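Long-range contact in ribokinase (Giardia lamblia, PDB 6WHJ), which probably catalyses the ATP- and magnesium-dependent phosphorylation of D-ribose at O-5, giving D-ribose 5-phosphate: residues B[310-321]-B[329-338]. Residues are numbered along the deposited sequence; the frame is centred on the assembly and turned at random.
Sequences FASVAAGISVTR and PRRQEVDDAL
Arg321 and Glu333 form the one salt bridge that crosses this contact. Both terminal nitrogens of Arg321 turn to one carboxylate oxygen, Glu333 OE2. The bond from Arg321 NH1 to Glu333 OE2 is weak, at 2.8 Å. The modelled distance from Arg321 NH2 to Glu333 OE2 is very short and doubtful. Arg321 reaches the acid with its chain extended from CG to NE. The other oxygen, Glu333 OE1, takes a weak bond from the backbone N of Arg330, the N-cap residue of helix 331-341.

At the far end, Phe310 fits among Arg331, Val334, Asp335 and Leu338 as a knob in a hole. With CG anti to the backbone N (chi1 179°), its ring reaches helix 331-341. Val334 CG1 lies over one ring face, a CH-pi contact 4.0 Å from the Phe310 ring centroid. The ring edge, at CZ, lies over the guanidinium of Arg331, with the planes 66° apart. That guanidinium is well satisfied: Arg331 NE bonds Asp335 OD2 at 2.8 Å, a salt bridge within helix 331-341, NH1 pairs with Glu286, and NH2 bonds the backbone O of Val55.

Between these ends the contact is apolar. Val313 CG2 meets Leu338 CD1 at 3.6 Å, Ile317 CG2 packs on Pro329 CB at 3.8 Å, and Ala314 CB faces Val334 CG2. The axes of 310-318 and 331-338 cross at 111°.

Ser318 and Arg321 belong to the predicted potassium site of this PfkB-family kinase. The charged groups at both ends thus have partners, while the middle of the crossing relies on apolar contacts.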
loop_
_atom_site.group_PDB
_atom_site.type_symbol
_atom_site.label_atom_id
_atom_site.label_comp_id
_atom_site.label_asym_id
_atom_site.label_seq_id
_atom_site.Cartn_x
_atom_site.Cartn_y
_atom_site.Cartn_z
ATOM N N PHE B 310 -30.781 14.391 -8.672
ATOM C CA PHE B 310 -29.838 14.302 -9.775
ATOM C C PHE B 310 -28.585 13.551 -9.349
ATOM O O PHE B 310 -28.120 12.648 -10.055
ATOM C CB PHE B 310 -29.523 15.725 -10.240
ATOM C CG PHE B 310 -28.550 15.827 -11.373
ATOM C CD1 PHE B 310 -28.990 15.806 -12.681
ATOM C CD2 PHE B 310 -27.204 16.033 -11.129
ATOM C CE1 PHE B 310 -28.094 15.941 -13.731
ATOM C CE2 PHE B 310 -26.312 16.172 -12.167
ATOM C CZ PHE B 310 -26.752 16.122 -13.467
ATOM N N ALA B 311 -28.079 13.845 -8.150
ATOM C CA ALA B 311 -26.858 13.196 -7.683
ATOM C C ALA B 311 -27.077 11.707 -7.465
ATOM O O ALA B 311 -26.164 10.906 -7.699
ATOM C CB ALA B 311 -26.355 13.864 -6.402
ATOM N N SER B 312 -28.274 11.318 -7.010
ATOM C CA SER B 312 -28.576 9.896 -6.832
ATOM C C SER B 312 -28.522 9.138 -8.157
ATOM O O SER B 312 -27.943 8.050 -8.234
ATOM C CB SER B 312 -29.951 9.722 -6.180
ATOM O OG SER B 312 -29.986 10.360 -4.919
ATOM N N VAL B 313 -29.104 9.707 -9.215
ATOM C CA VAL B 313 -29.112 9.039 -10.509
ATOM C C VAL B 313 -27.685 8.865 -11.013
ATOM O O VAL B 313 -27.316 7.799 -11.528
ATOM C CB VAL B 313 -29.990 9.826 -11.504
ATOM C CG1 VAL B 313 -29.902 9.244 -12.915
ATOM C CG2 VAL B 313 -31.437 9.856 -11.029
ATOM N N ALA B 314 -26.854 9.902 -10.863
ATOM C CA ALA B 314 -25.464 9.792 -11.290
ATOM C C ALA B 314 -24.705 8.771 -10.451
ATOM O O ALA B 314 -23.938 7.964 -10.991
ATOM C CB ALA B 314 -24.789 11.158 -11.233
ATOM N N ALA B 315 -24.909 8.777 -9.133
ATOM C CA ALA B 315 -24.240 7.790 -8.291
ATOM C C ALA B 315 -24.755 6.384 -8.575
ATOM O O ALA B 315 -23.980 5.417 -8.577
ATOM C CB ALA B 315 -24.419 8.143 -6.814
ATOM N N GLY B 316 -26.055 6.254 -8.846
ATOM C CA GLY B 316 -26.600 4.951 -9.170
ATOM C C GLY B 316 -26.044 4.385 -10.461
ATOM O O GLY B 316 -25.948 3.167 -10.618
ATOM N N ILE B 317 -25.704 5.251 -11.416
ATOM C CA ILE B 317 -25.045 4.764 -12.621
ATOM C C ILE B 317 -23.608 4.361 -12.315
ATOM O O ILE B 317 -23.135 3.318 -12.782
ATOM C CB ILE B 317 -25.136 5.809 -13.748
ATOM C CG1 ILE B 317 -26.603 6.023 -14.154
ATOM C CG2 ILE B 317 -24.300 5.381 -14.950
ATOM C CD1 ILE B 317 -26.838 7.218 -15.078
ATOM N N SER B 318 -22.900 5.162 -11.506
ATOM C CA SER B 318 -21.490 4.896 -11.222
ATOM C C SER B 318 -21.281 3.552 -10.527
ATOM O O SER B 318 -20.256 2.893 -10.750
ATOM C CB SER B 318 -20.901 6.023 -10.370
ATOM O OG SER B 318 -21.486 6.051 -9.082
ATOM N N VAL B 319 -22.222 3.126 -9.678
ATOM C CA VAL B 319 -22.060 1.845 -8.997
ATOM C C VAL B 319 -22.257 0.655 -9.923
ATOM O O VAL B 319 -21.929 -0.469 -9.534
ATOM C CB VAL B 319 -23.004 1.692 -7.782
ATOM C CG1 VAL B 319 -22.587 2.627 -6.659
ATOM C CG2 VAL B 319 -24.450 1.925 -8.180
ATOM N N THR B 320 -22.776 0.867 -11.136
ATOM C CA THR B 320 -22.858 -0.203 -12.126
ATOM C C THR B 320 -21.585 -0.336 -12.951
ATOM O O THR B 320 -21.528 -1.180 -13.852
ATOM C CB THR B 320 -24.063 0.001 -13.062
ATOM O OG1 THR B 320 -23.860 1.138 -13.910
ATOM C CG2 THR B 320 -25.337 0.189 -12.249
ATOM N N ARG B 321 -20.562 0.461 -12.650
ATOM C CA ARG B 321 -19.318 0.471 -13.398
ATOM C C ARG B 321 -18.141 0.424 -12.436
ATOM O O ARG B 321 -18.241 0.857 -11.282
ATOM C CB ARG B 321 -19.212 1.721 -14.278
ATOM C CG ARG B 321 -20.459 1.997 -15.091
ATOM C CD ARG B 321 -20.437 3.376 -15.714
ATOM N NE ARG B 321 -21.585 3.556 -16.591
ATOM C CZ ARG B 321 -21.779 4.615 -17.362
ATOM N NH1 ARG B 321 -20.897 5.605 -17.369
ATOM N NH2 ARG B 321 -22.857 4.680 -18.127
ATOM N N PRO B 329 -20.501 8.957 -14.860
ATOM C CA PRO B 329 -21.089 8.968 -16.205
ATOM C C PRO B 329 -21.018 10.345 -16.862
ATOM O O PRO B 329 -20.810 11.374 -16.217
ATOM C CB PRO B 329 -22.544 8.546 -15.956
ATOM C CG PRO B 329 -22.827 8.977 -14.545
ATOM C CD PRO B 329 -21.519 8.928 -13.794
ATOM N N ARG B 330 -21.240 10.346 -18.177
ATOM C CA ARG B 330 -21.383 11.584 -18.929
ATOM C C ARG B 330 -22.761 12.189 -18.670
ATOM O O ARG B 330 -23.720 11.482 -18.346
ATOM C CB ARG B 330 -21.176 11.336 -20.424
ATOM N N ARG B 331 -22.854 13.514 -18.817
ATOM C CA ARG B 331 -24.103 14.219 -18.528
ATOM C C ARG B 331 -25.293 13.662 -19.311
ATOM O O ARG B 331 -26.394 13.528 -18.762
ATOM C CB ARG B 331 -23.940 15.708 -18.815
ATOM C CG ARG B 331 -25.194 16.527 -18.554
ATOM C CD ARG B 331 -25.720 16.304 -17.153
ATOM N NE ARG B 331 -26.862 17.163 -16.859
ATOM C CZ ARG B 331 -26.757 18.344 -16.254
ATOM N NH1 ARG B 331 -27.833 19.075 -16.014
ATOM N NH2 ARG B 331 -25.572 18.796 -15.881
ATOM N N GLN B 332 -25.112 13.364 -20.601
ATOM C CA GLN B 332 -26.231 12.828 -21.369
ATOM C C GLN B 332 -26.723 11.519 -20.769
ATOM O O GLN B 332 -27.931 11.259 -20.736
ATOM C CB GLN B 332 -25.843 12.652 -22.838
ATOM C CG GLN B 332 -27.037 12.651 -23.796
ATOM C CD GLN B 332 -27.949 13.874 -23.638
ATOM O OE1 GLN B 332 -29.173 13.769 -23.758
ATOM N NE2 GLN B 332 -27.351 15.038 -23.381
ATOM N N GLU B 333 -25.799 10.674 -20.300
ATOM C CA GLU B 333 -26.202 9.438 -19.633
ATOM C C GLU B 333 -27.024 9.725 -18.384
ATOM O O GLU B 333 -28.009 9.030 -18.112
ATOM C CB GLU B 333 -24.976 8.597 -19.278
ATOM C CG GLU B 333 -24.142 8.170 -20.465
ATOM C CD GLU B 333 -22.793 7.634 -20.040
ATOM O OE1 GLU B 333 -21.770 8.002 -20.661
ATOM O OE2 GLU B 333 -22.761 6.854 -19.069
ATOM N N VAL B 334 -26.620 10.730 -17.600
ATOM C CA VAL B 334 -27.393 11.118 -16.420
ATOM C C VAL B 334 -28.741 11.702 -16.827
ATOM O O VAL B 334 -29.786 11.326 -16.283
ATOM C CB VAL B 334 -26.600 12.111 -15.550
ATOM C CG1 VAL B 334 -27.384 12.446 -14.297
ATOM C CG2 VAL B 334 -25.253 11.555 -15.182
ATOM N N ASP B 335 -28.740 12.620 -17.802
ATOM C CA ASP B 335 -29.996 13.205 -18.274
ATOM C C ASP B 335 -30.941 12.141 -18.820
ATOM O O ASP B 335 -32.153 12.201 -18.581
ATOM C CB ASP B 335 -29.743 14.267 -19.349
ATOM C CG ASP B 335 -29.193 15.564 -18.787
ATOM O OD1 ASP B 335 -28.745 16.407 -19.594
ATOM O OD2 ASP B 335 -29.201 15.741 -17.548
ATOM N N ASP B 336 -30.410 11.171 -19.571
ATOM C CA ASP B 336 -31.270 10.150 -20.158
ATOM C C ASP B 336 -31.956 9.324 -19.074
ATOM O O ASP B 336 -33.178 9.148 -19.093
ATOM C CB ASP B 336 -30.466 9.240 -21.091
ATOM C CG ASP B 336 -30.055 9.927 -22.390
ATOM O OD1 ASP B 336 -29.055 9.488 -22.994
ATOM O OD2 ASP B 336 -30.706 10.915 -22.796
ATOM N N ALA B 337 -31.183 8.824 -18.106
ATOM C CA ALA B 337 -31.761 7.962 -17.082
ATOM C C ALA B 337 -32.683 8.726 -16.140
ATOM O O ALA B 337 -33.589 8.128 -15.546
ATOM C CB ALA B 337 -30.645 7.267 -16.300
ATOM N N LEU B 338 -32.472 10.038 -15.983
ATOM C CA LEU B 338 -33.370 10.847 -15.162
ATOM C C LEU B 338 -34.741 10.981 -15.818
ATOM O O LEU B 338 -35.757 11.105 -15.122
ATOM C CB LEU B 338 -32.752 12.226 -14.912
ATOM C CG LEU B 338 -33.345 13.143 -13.831
ATOM C CD1 LEU B 338 -33.556 12.401 -12.524
ATOM C CD2 LEU B 338 -32.484 14.372 -13.594
#